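Local coordinates for zona occludens toxin N-terminal domain-containing protein (Neisseria meningitidis MC58, PDB 2R2A) that is of unknown function but, as the N-terminal domain of a membrane protein of the zonular occludens toxin family, probably binds nucleotide through a P-loop NTPase fold, at residues 7-12 and 145-150; 17-22 and 127-132; 45-50 and 90-95; 156-161 and 180-185. One frame throughout, in Å; residues are numbered along the deposited sequence.

Contact 1. Residues 7-12 and 145-150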
loop_
_atom_site.group_PDB
_atom_site.type_symbol
_atom_site.label_atom_id
_atom_site.label_comp_id
_atom_site.label_asym_id
_atom_site.label_seq_id
_atom_site.Cartn_x
_atom_site.Cartn_y
_atom_site.Cartn_z
ATOM N N ILE A 7 -3.072 6.058 5.438
ATOM C CA ILE A 7 -2.291 4.853 5.170
ATOM C C ILE A 7 -3.171 3.623 5.410
ATOM O O ILE A 7 -3.733 3.434 6.491
ATOM C CB ILE A 7 -1.016 4.721 6.029
ATOM C CG1 ILE A 7 -0.123 5.953 5.840
ATOM C CG2 ILE A 7 -0.268 3.393 5.649
ATOM C CD1 ILE A 7 1.168 5.896 6.647
ATOM N N CYS A 8 -3.253 2.806 4.375
ATOM C CA CYS A 8 -4.075 1.604 4.355
ATOM C C CYS A 8 -3.152 0.398 4.221
ATOM O O CYS A 8 -2.266 0.367 3.341
ATOM C CB CYS A 8 -5.038 1.666 3.167
ATOM S SG CYS A 8 -6.011 0.145 2.944
ATOM N N LEU A 9 -3.387 -0.604 5.065
ATOM C CA LEU A 9 -2.623 -1.858 5.053
ATOM C C LEU A 9 -3.477 -3.026 4.512
ATOM O O LEU A 9 -4.643 -3.196 4.925
ATOM C CB LEU A 9 -2.138 -2.154 6.464
ATOM C CG LEU A 9 -1.470 -3.503 6.754
ATOM C CD1 LEU A 9 -0.184 -3.712 5.934
ATOM C CD2 LEU A 9 -1.150 -3.633 8.248
ATOM N N ILE A 10 -2.921 -3.820 3.594
ATOM C CA ILE A 10 -3.613 -4.996 3.130
ATOM C C ILE A 10 -2.685 -6.196 3.394
ATOM O O ILE A 10 -1.548 -6.225 2.921
ATOM C CB ILE A 10 -4.006 -4.908 1.668
ATOM C CG1 ILE A 10 -4.984 -3.732 1.375
ATOM C CG2 ILE A 10 -4.659 -6.262 1.282
ATOM C CD1 ILE A 10 -5.023 -3.316 -0.152
ATOM N N THR A 11 -3.153 -7.223 4.095
ATOM C CA THR A 11 -2.325 -8.371 4.387
ATOM C C THR A 11 -3.053 -9.670 4.030
ATOM O O THR A 11 -4.280 -9.655 3.764
ATOM C CB THR A 11 -1.866 -8.428 5.901
ATOM O OG1 THR A 11 -3.025 -8.422 6.777
ATOM C CG2 THR A 11 -0.985 -7.174 6.187
ATOM N N GLY A 12 -2.277 -10.738 3.991
ATOM C CA GLY A 12 -2.779 -12.069 3.602
ATOM C C GLY A 12 -1.678 -12.859 2.930
ATOM O O GLY A 12 -0.684 -12.308 2.464
ATOM N N ARG A 145 -4.659 3.585 9.314
ATOM C CA ARG A 145 -6.047 3.930 9.707
ATOM C C ARG A 145 -7.095 3.043 9.014
ATOM O O ARG A 145 -8.293 3.197 9.225
ATOM C CB ARG A 145 -6.340 5.424 9.475
ATOM C CG ARG A 145 -5.697 6.302 10.542
ATOM C CD ARG A 145 -6.269 7.739 10.492
ATOM N NE ARG A 145 -5.398 8.693 11.179
ATOM C CZ ARG A 145 -5.695 9.318 12.320
ATOM N NH1 ARG A 145 -6.867 9.104 12.930
ATOM N NH2 ARG A 145 -4.817 10.172 12.844
ATOM N N LYS A 146 -6.624 2.115 8.183
ATOM C CA LYS A 146 -7.493 1.083 7.612
ATOM C C LYS A 146 -6.654 -0.179 7.343
ATOM O O LYS A 146 -5.624 -0.125 6.679
ATOM C CB LYS A 146 -8.218 1.584 6.337
ATOM C CG LYS A 146 -9.080 0.502 5.632
ATOM C CD LYS A 146 -10.193 1.104 4.747
ATOM C CE LYS A 146 -9.721 1.556 3.327
ATOM N NZ LYS A 146 -10.844 1.619 2.233
ATOM N N HIS A 147 -7.065 -1.320 7.888
ATOM C CA HIS A 147 -6.316 -2.567 7.682
ATOM C C HIS A 147 -7.286 -3.606 7.142
ATOM O O HIS A 147 -8.300 -3.836 7.750
ATOM C CB HIS A 147 -5.654 -2.980 9.003
ATOM C CG HIS A 147 -4.912 -4.283 9.021
ATOM N ND1 HIS A 147 -4.528 -4.991 7.899
ATOM C CD2 HIS A 147 -4.394 -4.961 10.078
ATOM C CE1 HIS A 147 -3.831 -6.056 8.261
ATOM N NE2 HIS A 147 -3.747 -6.058 9.581
ATOM N N TYR A 148 -7.029 -4.126 5.937
ATOM C CA TYR A 148 -7.790 -5.273 5.427
ATOM C C TYR A 148 -6.911 -6.478 5.474
ATOM O O TYR A 148 -5.721 -6.412 5.106
ATOM C CB TYR A 148 -8.105 -5.058 3.950
ATOM C CG TYR A 148 -9.089 -3.970 3.653
ATOM C CD1 TYR A 148 -10.418 -4.043 4.079
ATOM C CD2 TYR A 148 -8.694 -2.876 2.898
ATOM C CE1 TYR A 148 -11.348 -3.014 3.720
ATOM C CE2 TYR A 148 -9.576 -1.869 2.570
ATOM C CZ TYR A 148 -10.907 -1.937 2.980
ATOM O OH TYR A 148 -11.768 -0.908 2.609
ATOM N N HIS A 149 -7.466 -7.590 5.906
ATOM C CA HIS A 149 -6.719 -8.832 5.859
ATOM C C HIS A 149 -7.625 -9.881 5.169
ATOM O O HIS A 149 -8.837 -9.987 5.490
ATOM C CB HIS A 149 -6.376 -9.312 7.276
ATOM C CG HIS A 149 -5.688 -10.654 7.278
ATOM N ND1 HIS A 149 -4.325 -10.783 7.086
ATOM C CD2 HIS A 149 -6.169 -11.909 7.417
ATOM C CE1 HIS A 149 -4.002 -12.071 7.125
ATOM N NE2 HIS A 149 -5.106 -12.770 7.281
ATOM N N ILE A 150 -7.071 -10.619 4.219
ATOM C CA ILE A 150 -7.815 -11.665 3.533
ATOM C C ILE A 150 -7.577 -12.986 4.262
ATOM O O ILE A 150 -6.453 -13.512 4.308
ATOM C CB ILE A 150 -7.392 -11.772 2.025
ATOM C CG1 ILE A 150 -7.543 -10.395 1.350
ATOM C CG2 ILE A 150 -8.243 -12.874 1.326
ATOM C CD1 ILE A 150 -6.844 -10.355 -0.020
#

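Contact 2. Residues 17-22 and 127-132. With SO4 (sulfate ion), chain C.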
loop_
_atom_site.group_PDB
_atom_site.type_symbol
_atom_site.label_atom_id
_atom_site.label_comp_id
_atom_site.label_asym_id
_atom_site.label_seq_id
_atom_site.Cartn_x
_atom_site.Cartn_y
_atom_site.Cartn_z
ATOM N N GLY A 17 -5.104 -13.072 -2.869
ATOM C CA GLY A 17 -5.767 -12.077 -3.734
ATOM C C GLY A 17 -5.628 -10.618 -3.311
ATOM O O GLY A 17 -6.520 -9.791 -3.567
ATOM N N LYS A 18 -4.493 -10.281 -2.715
ATOM C CA LYS A 18 -4.271 -8.935 -2.240
ATOM C C LYS A 18 -4.130 -7.985 -3.446
ATOM O O LYS A 18 -4.732 -6.920 -3.456
ATOM C CB LYS A 18 -2.994 -8.844 -1.363
ATOM C CG LYS A 18 -2.978 -9.641 -0.044
ATOM C CD LYS A 18 -1.618 -9.398 0.718
ATOM C CE LYS A 18 -0.362 -9.848 -0.083
ATOM N NZ LYS A 18 -0.341 -11.359 -0.245
ATOM N N THR A 19 -3.324 -8.367 -4.448
ATOM C CA THR A 19 -3.130 -7.483 -5.586
ATOM C C THR A 19 -4.437 -7.284 -6.363
ATOM O O THR A 19 -4.754 -6.161 -6.754
ATOM C CB THR A 19 -2.000 -7.959 -6.547
ATOM O OG1 THR A 19 -0.765 -7.963 -5.837
ATOM C CG2 THR A 19 -1.845 -6.976 -7.707
ATOM N N LEU A 20 -5.190 -8.349 -6.585
ATOM C CA LEU A 20 -6.480 -8.176 -7.318
ATOM C C LEU A 20 -7.467 -7.323 -6.531
ATOM O O LEU A 20 -8.175 -6.513 -7.118
ATOM C CB LEU A 20 -7.128 -9.525 -7.603
ATOM C CG LEU A 20 -6.422 -10.369 -8.659
ATOM C CD1 LEU A 20 -7.042 -11.712 -8.605
ATOM C CD2 LEU A 20 -6.594 -9.714 -10.035
ATOM N N LYS A 21 -7.512 -7.486 -5.199
ATOM C CA LYS A 21 -8.328 -6.559 -4.399
ATOM C C LYS A 21 -7.867 -5.092 -4.572
ATOM O O LYS A 21 -8.690 -4.183 -4.737
ATOM C CB LYS A 21 -8.355 -6.982 -2.921
ATOM C CG LYS A 21 -9.193 -6.058 -2.026
ATOM C CD LYS A 21 -10.664 -6.126 -2.502
ATOM C CE LYS A 21 -11.589 -5.203 -1.727
ATOM N NZ LYS A 21 -12.963 -5.462 -2.337
HETATM N N MSE A 22 -6.561 -4.869 -4.518
HETATM C CA MSE A 22 -6.004 -3.522 -4.733
HETATM C C MSE A 22 -6.423 -2.935 -6.090
HETATM O O MSE A 22 -6.929 -1.810 -6.158
HETATM C CB MSE A 22 -4.484 -3.553 -4.554
HETATM C CG MSE A 22 -3.776 -2.177 -4.663
HETATM SE SE MSE A 22 -4.196 -1.021 -3.139
HETATM C CE MSE A 22 -5.363 0.356 -3.997
ATOM N N PHE A 127 -0.841 2.921 0.223
ATOM C CA PHE A 127 -1.346 1.531 0.461
ATOM C C PHE A 127 -0.112 0.656 0.590
ATOM O O PHE A 127 0.753 0.692 -0.291
ATOM C CB PHE A 127 -2.162 1.039 -0.725
ATOM C CG PHE A 127 -3.436 1.793 -0.926
ATOM C CD1 PHE A 127 -4.619 1.310 -0.393
ATOM C CD2 PHE A 127 -3.436 3.040 -1.599
ATOM C CE1 PHE A 127 -5.837 2.034 -0.543
ATOM C CE2 PHE A 127 -4.640 3.776 -1.732
ATOM C CZ PHE A 127 -5.820 3.276 -1.225
ATOM N N VAL A 128 -0.050 -0.184 1.632
ATOM C CA VAL A 128 1.059 -1.126 1.738
ATOM C C VAL A 128 0.467 -2.531 1.813
ATOM O O VAL A 128 -0.504 -2.752 2.513
ATOM C CB VAL A 128 1.957 -0.871 2.989
ATOM C CG1 VAL A 128 2.959 0.298 2.693
ATOM C CG2 VAL A 128 1.122 -0.604 4.230
ATOM N N LEU A 129 0.972 -3.425 0.971
ATOM C CA LEU A 129 0.524 -4.813 0.945
ATOM C C LEU A 129 1.679 -5.650 1.465
ATOM O O LEU A 129 2.878 -5.382 1.130
ATOM C CB LEU A 129 0.213 -5.241 -0.498
ATOM C CG LEU A 129 -1.072 -4.707 -1.143
ATOM C CD1 LEU A 129 -0.992 -3.225 -1.287
ATOM C CD2 LEU A 129 -1.260 -5.386 -2.523
ATOM N N THR A 130 1.365 -6.647 2.304
ATOM C CA THR A 130 2.457 -7.494 2.731
ATOM C C THR A 130 1.776 -8.772 3.203
ATOM O O THR A 130 0.534 -8.813 3.288
ATOM C CB THR A 130 3.355 -6.831 3.851
ATOM O OG1 THR A 130 4.455 -7.719 4.167
ATOM C CG2 THR A 130 2.555 -6.602 5.135
ATOM N N GLN A 131 2.567 -9.786 3.530
ATOM C CA GLN A 131 2.014 -11.044 3.934
ATOM C C GLN A 131 1.578 -11.049 5.406
ATOM O O GLN A 131 0.686 -11.840 5.778
ATOM C CB GLN A 131 3.046 -12.171 3.703
ATOM C CG GLN A 131 3.241 -12.361 2.207
ATOM C CD GLN A 131 4.379 -13.286 1.888
ATOM O OE1 GLN A 131 4.356 -14.417 2.309
ATOM N NE2 GLN A 131 5.396 -12.786 1.147
ATOM N N GLY A 132 2.200 -10.221 6.239
ATOM C CA GLY A 132 1.844 -10.204 7.665
ATOM C C GLY A 132 2.257 -8.853 8.236
ATOM O O GLY A 132 3.315 -8.323 7.883
HETATM S S SO4 C . -1.658 -12.079 -3.706
HETATM O O1 SO4 C . -0.347 -12.594 -3.598
HETATM O O2 SO4 C . -2.550 -12.947 -4.407
HETATM O O3 SO4 C . -1.512 -10.793 -4.366
HETATM O O4 SO4 C . -2.171 -11.906 -2.345
#

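Contact 3. Residues 45-50 and 90-95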
loop_
_atom_site.group_PDB
_atom_site.type_symbol
_atom_site.label_atom_id
_atom_site.label_comp_id
_atom_site.label_asym_id
_atom_site.label_seq_id
_atom_site.Cartn_x
_atom_site.Cartn_y
_atom_site.Cartn_z
ATOM N N THR A 45 3.883 3.022 -7.999
ATOM C CA THR A 45 3.759 1.652 -7.514
ATOM C C THR A 45 4.858 0.773 -8.039
ATOM O O THR A 45 5.532 1.138 -8.996
ATOM C CB THR A 45 2.345 1.048 -7.800
ATOM O OG1 THR A 45 2.184 -0.212 -7.128
ATOM C CG2 THR A 45 2.082 0.895 -9.300
ATOM N N ASN A 46 5.057 -0.372 -7.379
ATOM C CA ASN A 46 5.975 -1.408 -7.861
ATOM C C ASN A 46 5.197 -2.616 -8.412
ATOM O O ASN A 46 5.807 -3.622 -8.762
ATOM C CB ASN A 46 6.970 -1.853 -6.750
ATOM C CG ASN A 46 6.278 -2.476 -5.539
ATOM O OD1 ASN A 46 5.174 -2.082 -5.164
ATOM N ND2 ASN A 46 6.937 -3.466 -4.911
ATOM N N ILE A 47 3.856 -2.539 -8.452
ATOM C CA ILE A 47 3.059 -3.673 -8.929
ATOM C C ILE A 47 3.275 -3.893 -10.425
ATOM O O ILE A 47 3.086 -2.971 -11.199
ATOM C CB ILE A 47 1.560 -3.502 -8.655
ATOM C CG1 ILE A 47 1.270 -3.620 -7.131
ATOM C CG2 ILE A 47 0.756 -4.596 -9.353
ATOM C CD1 ILE A 47 -0.088 -3.107 -6.794
ATOM N N LYS A 48 3.653 -5.113 -10.816
ATOM C CA LYS A 48 3.962 -5.413 -12.224
ATOM C C LYS A 48 2.701 -5.884 -12.933
ATOM O O LYS A 48 1.847 -6.535 -12.324
ATOM C CB LYS A 48 5.041 -6.498 -12.353
ATOM C CG LYS A 48 6.408 -6.157 -11.758
ATOM C CD LYS A 48 7.294 -5.471 -12.794
ATOM C CE LYS A 48 8.695 -5.157 -12.238
ATOM N NZ LYS A 48 9.608 -4.586 -13.300
ATOM N N GLY A 49 2.575 -5.531 -14.202
ATOM C CA GLY A 49 1.471 -5.996 -15.005
ATOM C C GLY A 49 0.237 -5.143 -14.844
ATOM O O GLY A 49 -0.820 -5.477 -15.377
ATOM N N LEU A 50 0.391 -4.030 -14.126
ATOM C CA LEU A 50 -0.691 -3.079 -13.904
ATOM C C LEU A 50 -0.862 -2.194 -15.132
ATOM O O LEU A 50 0.086 -1.532 -15.557
ATOM C CB LEU A 50 -0.393 -2.241 -12.650
ATOM C CG LEU A 50 -1.473 -1.220 -12.284
ATOM C CD1 LEU A 50 -2.763 -1.948 -11.896
ATOM C CD2 LEU A 50 -1.003 -0.256 -11.172
ATOM N N ILE A 90 -0.633 9.145 -4.971
ATOM C CA ILE A 90 -1.017 7.902 -4.304
ATOM C C ILE A 90 0.137 6.905 -4.429
ATOM O O ILE A 90 0.652 6.694 -5.529
ATOM C CB ILE A 90 -2.312 7.338 -5.001
ATOM C CG1 ILE A 90 -3.499 8.306 -4.863
ATOM C CG2 ILE A 90 -2.672 5.910 -4.427
ATOM C CD1 ILE A 90 -4.779 7.917 -5.659
ATOM N N VAL A 91 0.529 6.241 -3.330
ATOM C CA VAL A 91 1.686 5.360 -3.412
ATOM C C VAL A 91 1.183 3.971 -3.035
ATOM O O VAL A 91 0.503 3.857 -2.032
ATOM C CB VAL A 91 2.773 5.807 -2.405
ATOM C CG1 VAL A 91 3.883 4.803 -2.348
ATOM C CG2 VAL A 91 3.342 7.234 -2.755
ATOM N N ILE A 92 1.455 2.949 -3.849
ATOM C CA ILE A 92 1.012 1.568 -3.537
ATOM C C ILE A 92 2.263 0.692 -3.564
ATOM O O ILE A 92 2.929 0.575 -4.623
ATOM C CB ILE A 92 -0.013 1.022 -4.581
ATOM C CG1 ILE A 92 -1.232 1.973 -4.652
ATOM C CG2 ILE A 92 -0.381 -0.458 -4.293
ATOM C CD1 ILE A 92 -2.145 1.769 -5.920
ATOM N N VAL A 93 2.594 0.088 -2.422
ATOM C CA VAL A 93 3.856 -0.627 -2.346
ATOM C C VAL A 93 3.497 -2.080 -2.079
ATOM O O VAL A 93 2.945 -2.412 -1.036
ATOM C CB VAL A 93 4.782 -0.019 -1.266
ATOM C CG1 VAL A 93 6.012 -0.874 -1.071
ATOM C CG2 VAL A 93 5.230 1.430 -1.679
ATOM N N ASP A 94 3.760 -2.937 -3.045
ATOM C CA ASP A 94 3.561 -4.371 -2.851
ATOM C C ASP A 94 4.804 -4.951 -2.123
ATOM O O ASP A 94 5.965 -4.517 -2.363
ATOM C CB ASP A 94 3.327 -5.045 -4.207
ATOM C CG ASP A 94 2.907 -6.497 -4.066
ATOM O OD1 ASP A 94 2.208 -6.807 -3.085
ATOM O OD2 ASP A 94 3.268 -7.322 -4.925
ATOM N N GLU A 95 4.569 -5.924 -1.255
ATOM C CA GLU A 95 5.640 -6.544 -0.429
ATOM C C GLU A 95 6.434 -5.430 0.259
ATOM O O GLU A 95 7.644 -5.311 0.106
ATOM C CB GLU A 95 6.543 -7.484 -1.265
ATOM C CG GLU A 95 5.829 -8.822 -1.714
ATOM C CD GLU A 95 5.265 -9.713 -0.539
ATOM O OE1 GLU A 95 6.024 -10.326 0.223
ATOM O OE2 GLU A 95 4.028 -9.797 -0.379
#

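Contact 4. Residues 156-161 and 180-185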
loop_
_atom_site.group_PDB
_atom_site.type_symbol
_atom_site.label_atom_id
_atom_site.label_comp_id
_atom_site.label_asym_id
_atom_site.label_seq_id
_atom_site.Cartn_x
_atom_site.Cartn_y
_atom_site.Cartn_z
ATOM N N GLY A 156 -10.863 -22.632 0.695
ATOM C CA GLY A 156 -10.684 -21.307 0.158
ATOM C C GLY A 156 -11.791 -20.242 0.139
ATOM O O GLY A 156 -11.564 -19.286 -0.615
HETATM N N MSE A 157 -12.960 -20.390 0.858
HETATM C CA MSE A 157 -13.920 -19.225 1.127
HETATM C C MSE A 157 -13.071 -18.141 1.719
HETATM O O MSE A 157 -12.480 -18.344 2.779
HETATM C CB MSE A 157 -15.142 -19.453 2.104
HETATM C CG MSE A 157 -15.842 -18.054 2.653
HETATM SE SE MSE A 157 -17.481 -17.739 3.913
HETATM C CE MSE A 157 -16.573 -17.834 5.633
ATOM N N ARG A 158 -12.999 -16.999 1.047
ATOM C CA ARG A 158 -12.230 -15.902 1.563
ATOM C C ARG A 158 -13.138 -14.861 2.181
ATOM O O ARG A 158 -14.193 -14.578 1.643
ATOM C CB ARG A 158 -11.419 -15.250 0.435
ATOM C CG ARG A 158 -10.193 -16.137 0.003
ATOM C CD ARG A 158 -9.533 -15.591 -1.245
ATOM N NE ARG A 158 -10.378 -15.738 -2.436
ATOM C CZ ARG A 158 -10.017 -15.332 -3.655
ATOM N NH1 ARG A 158 -8.823 -14.764 -3.821
ATOM N NH2 ARG A 158 -10.845 -15.508 -4.695
ATOM N N THR A 159 -12.719 -14.404 3.346
ATOM C CA THR A 159 -13.332 -13.336 4.120
ATOM C C THR A 159 -12.374 -12.155 4.153
ATOM O O THR A 159 -11.142 -12.316 4.399
ATOM C CB THR A 159 -13.527 -13.833 5.562
ATOM O OG1 THR A 159 -14.327 -15.018 5.519
ATOM C CG2 THR A 159 -14.277 -12.763 6.420
ATOM N N LEU A 160 -12.911 -10.963 3.910
ATOM C CA LEU A 160 -12.158 -9.773 4.107
ATOM C C LEU A 160 -12.430 -9.268 5.557
ATOM O O LEU A 160 -13.558 -9.000 5.902
ATOM C CB LEU A 160 -12.664 -8.748 3.096
ATOM C CG LEU A 160 -11.829 -7.507 3.086
ATOM C CD1 LEU A 160 -10.514 -7.872 2.397
ATOM C CD2 LEU A 160 -12.600 -6.459 2.318
ATOM N N LEU A 161 -11.385 -9.179 6.366
ATOM C CA LEU A 161 -11.457 -8.651 7.739
ATOM C C LEU A 161 -11.017 -7.199 7.643
ATOM O O LEU A 161 -10.008 -6.874 6.952
ATOM C CB LEU A 161 -10.531 -9.446 8.664
ATOM C CG LEU A 161 -10.754 -10.989 8.754
ATOM C CD1 LEU A 161 -9.725 -11.588 9.699
ATOM C CD2 LEU A 161 -12.151 -11.271 9.291
ATOM N N SER A 180 -16.488 -9.266 5.876
ATOM C CA SER A 180 -17.334 -9.322 4.681
ATOM C C SER A 180 -16.792 -10.334 3.684
ATOM O O SER A 180 -15.624 -10.752 3.730
ATOM C CB SER A 180 -17.487 -7.934 4.029
ATOM O OG SER A 180 -16.216 -7.411 3.692
ATOM N N ILE A 181 -17.673 -10.778 2.796
ATOM C CA ILE A 181 -17.246 -11.723 1.781
ATOM C C ILE A 181 -16.215 -11.028 0.861
ATOM O O ILE A 181 -16.375 -9.884 0.516
ATOM C CB ILE A 181 -18.471 -12.236 0.991
ATOM C CG1 ILE A 181 -18.073 -13.409 0.100
ATOM C CG2 ILE A 181 -19.182 -11.090 0.261
ATOM C CD1 ILE A 181 -17.613 -14.605 0.917
ATOM N N TYR A 182 -15.170 -11.750 0.475
ATOM C CA TYR A 182 -14.150 -11.191 -0.430
ATOM C C TYR A 182 -14.795 -10.972 -1.799
ATOM O O TYR A 182 -15.460 -11.868 -2.302
ATOM C CB TYR A 182 -12.997 -12.182 -0.507
ATOM C CG TYR A 182 -11.908 -11.836 -1.492
ATOM C CD1 TYR A 182 -10.874 -10.979 -1.127
ATOM C CD2 TYR A 182 -11.921 -12.381 -2.792
ATOM C CE1 TYR A 182 -9.874 -10.667 -2.036
ATOM C CE2 TYR A 182 -10.904 -12.078 -3.710
ATOM C CZ TYR A 182 -9.905 -11.199 -3.309
ATOM O OH TYR A 182 -8.903 -10.913 -4.199
ATOM N N THR A 183 -14.647 -9.765 -2.357
ATOM C CA THR A 183 -15.342 -9.378 -3.590
ATOM C C THR A 183 -14.362 -8.701 -4.549
ATOM O O THR A 183 -13.425 -8.038 -4.110
ATOM C CB THR A 183 -16.559 -8.443 -3.258
ATOM O OG1 THR A 183 -17.569 -9.189 -2.562
ATOM C CG2 THR A 183 -17.151 -7.841 -4.483
ATOM N N LEU A 184 -14.567 -8.892 -5.843
ATOM C CA LEU A 184 -13.738 -8.244 -6.870
ATOM C C LEU A 184 -14.610 -7.574 -7.907
ATOM O O LEU A 184 -15.749 -7.995 -8.139
ATOM C CB LEU A 184 -12.826 -9.249 -7.596
ATOM C CG LEU A 184 -11.716 -9.890 -6.736
ATOM C CD1 LEU A 184 -10.889 -10.867 -7.551
ATOM C CD2 LEU A 184 -10.811 -8.844 -6.115
ATOM N N ASP A 185 -14.030 -6.581 -8.584
ATOM C CA ASP A 185 -14.649 -6.021 -9.809
ATOM C C ASP A 185 -14.509 -7.074 -10.899
ATOM O O ASP A 185 -13.414 -7.579 -11.148
ATOM C CB ASP A 185 -13.899 -4.755 -10.223
ATOM C CG ASP A 185 -14.633 -3.954 -11.298
ATOM O OD1 ASP A 185 -14.848 -4.481 -12.415
ATOM O OD2 ASP A 185 -15.003 -2.795 -11.003
HETATM O O HOH W 1 -8.269 -13.311 -6.075
HETATM O O HOH W 2 -14.938 -6.330 5.792
#

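Contact 1. Residues 7-12 and 145-150
The carbonyl oxygen of L9 is approached by several groups of strand 146-150: Y148 N donates to L9 O at 2.8 Å, H147 ND1 adds a weak bond at 3.5 Å, and the H147 CA-H lies close by. The ring of H147 sits beside the backbone, pointing the same way as the L9 side chain, and L9 CD2 rests over the centre of one ring face, 3.6 Å from the centroid. Farther along the same face of the sheet, T11 OG1 and H149 ND1 lie 2.7 Å apart in a hydrogen bond whose donor could be either atom. T11 reaches the edge of the H149 ring in its plane because OG1 is tucked between the backbone N and the carbonyl carbon (chi1 57°), while H149 swings CG anti to its own N (chi1 176°). The two strands run parallel in the central sheet of a P-loop NTPase-like fold, 7-11 being the strand that leads into the probable Walker A loop at G12. The other flank of strand 7-11 is bonded to strand 125-130. Backbone pairing is regular from L9 N to K146 O through T11 N to Y148 O at 2.9 Å, ending with I150 N on T11 O. At the I7 end, I7 O takes its bond from R145 N rather than K146 N, and K146 N is buried without a partner. The face of C8, I10, K146 and Y148 is more mixed. C8 SG approaches Y148 CD2 obliquely at 4.0 Å, I10 CG1 meets the same ring at its edge, and K146 bends at chi3 and donates from NZ to Y148 OH at 2.7 Å.

Contact 2. Residues 17-22 and 127-132
K18 and L129 meet where helix 18-28, whose first residues K18 and T19, with G17 before them, close the probable Walker A P-loop, lies over strand 125-130. The helix segment runs nearly antiparallel to the strand, the axes of 18-22 and 127-130 approaching to 9.9 Å. Packing is tightest at the M22 end. Selenomethionine M22 departs with CG anti to its backbone N (chi1 -176°) and then bends twice, so that CE sits over the centre of one face of the F127 ring, 3.7 Å from the centroid. Its SE touches F127 CD1 obliquely at 3.6 Å in a Met-aromatic contact, and I10 and I92 close round the same side chain. Toward the other end the fit slackens: L129 CD2 stays 4.1 Å from T19 N, and partly exposed Q131 only brushes K18, its amide being bound to E95. This looser, more polar end holds a sulfate, probably from the crystallisation liquor, at a position consistent with a nucleotide phosphate. Backbone amides of G17, K18 and T19 donate hydrogen bonds to it, as does that of G15. K18 curls back at chi3 and chi4, its CD passing T130 O at 3.4 Å, and its NZ bonds both G12 O and, at 2.8 Å, sulfate O4, the same oxygen that K18 N reaches at 2.9 Å.

Contact 3. Residues 45-50 and 90-95
T45 OG1 is satisfied in both roles: it donates to I92 O at 2.7 Å and accepts from I47 N at 3.2 Å. The second bond closes an ST turn, which bends the chain away just after strand 43-45. The hydroxyl stands anti to the backbone N (chi1 -171°) and comes to the I92 carbonyl from above its plane, 38° out of it, rather than on a lone pair. The next residue also bonds through its side chain. N46 lays its amide alongside the backbone of D94 and uses both ends: OD1 accepts from D94 N at 2.7 Å, in the carbonyl plane on a lone pair, while ND2 donates to D94 O at 2.9 Å in a nearly straight bond. Two bonds from one flat group fix the rotation of the amide and tie up both backbone polar atoms of D94. They take over where strand 90-93 stops, much as a neighbouring strand would. Apolar contacts fill the flank of this polar seam, with I47 CD1 on I92 CG2 at 3.7 Å and I47 CG1 on D94 CB at 3.8 Å. I47 also touches T19 of the helix that follows the P-loop. E95, next along, has OE1 bound by Q97 and Q131. A strand of aliphatic residues followed directly by D94 and E95, with the nearest atoms of the D94 side chain and the bound sulfate about 6 Å apart, is consistent with the Walker B motif of a P-loop NTPase.

Contact 4. Residues 156-161 and 180-185
R158 lays one face of its guanidinium against the rim of the Y182 ring, with Y182 CE2 only 3.4 Å from R158 CZ. The two planes are inclined by 31°, so the groups overlap without lying flat on each other. Closer to the backbone, R158 CB packs on Y182 CB at 3.6 Å, although the side chains then cross at a slant. The bend of R158 at chi3 (-69°) turns the guanidinium across the ring. A water in the guanidinium plane accepts from R158 NH1 at 2.7 Å and donates to Y182 OH, linking the polar ends of the pair. Both ends also have protein partners in the probable Walker A loop: R158 NH1 donates to S16 O, and Y182 OH bonds to G17 O. Behind these side chains lies the outer antiparallel part of the mixed sheet, where strand 178-181 forms an edge against strand 158-163. L160 and S180 make a hydrogen-bonded pair, L160 N giving to S180 O at 2.7 Å and S180 N to L160 O at 2.9 Å. T159 and I181 form the adjoining non-hydrogen-bonded pair. Y182 N then extends the pairing to R158 O at 3.2 Å, although it arrives from well above the carbonyl plane, and I181 CD1 lies against the same oxygen. A second water joins L160 O to S180 OG. Farther out, I150 of the next strand touches both R158 and Y182, L160 packs on Y148, and L184 carries the departing chain onto L20 and S24 of helix 18-28.

All four contacts belong to one mixed sheet and the helix that follows its P-loop strand. From 43-45 onward the strand order is 43-45, 90-93, 125-130, 7-11, 144-152, 158-163 and 178-181, so contact 3, contact 1 and contact 4 follow one another across it, while contact 2 sets helix 18-28 against the middle. Centres of contacts 1 and 2 are about 8 Å apart, those of 3 and 4 about 21 Å. Along the chain contact 3 nests within contact 2, and that within contact 1; contact 4 follows. Strand 125-130 separates the probable Walker A and Walker B strands, as in ASCE-type P-loop NTPases, and all four reach toward the presumed phosphate site.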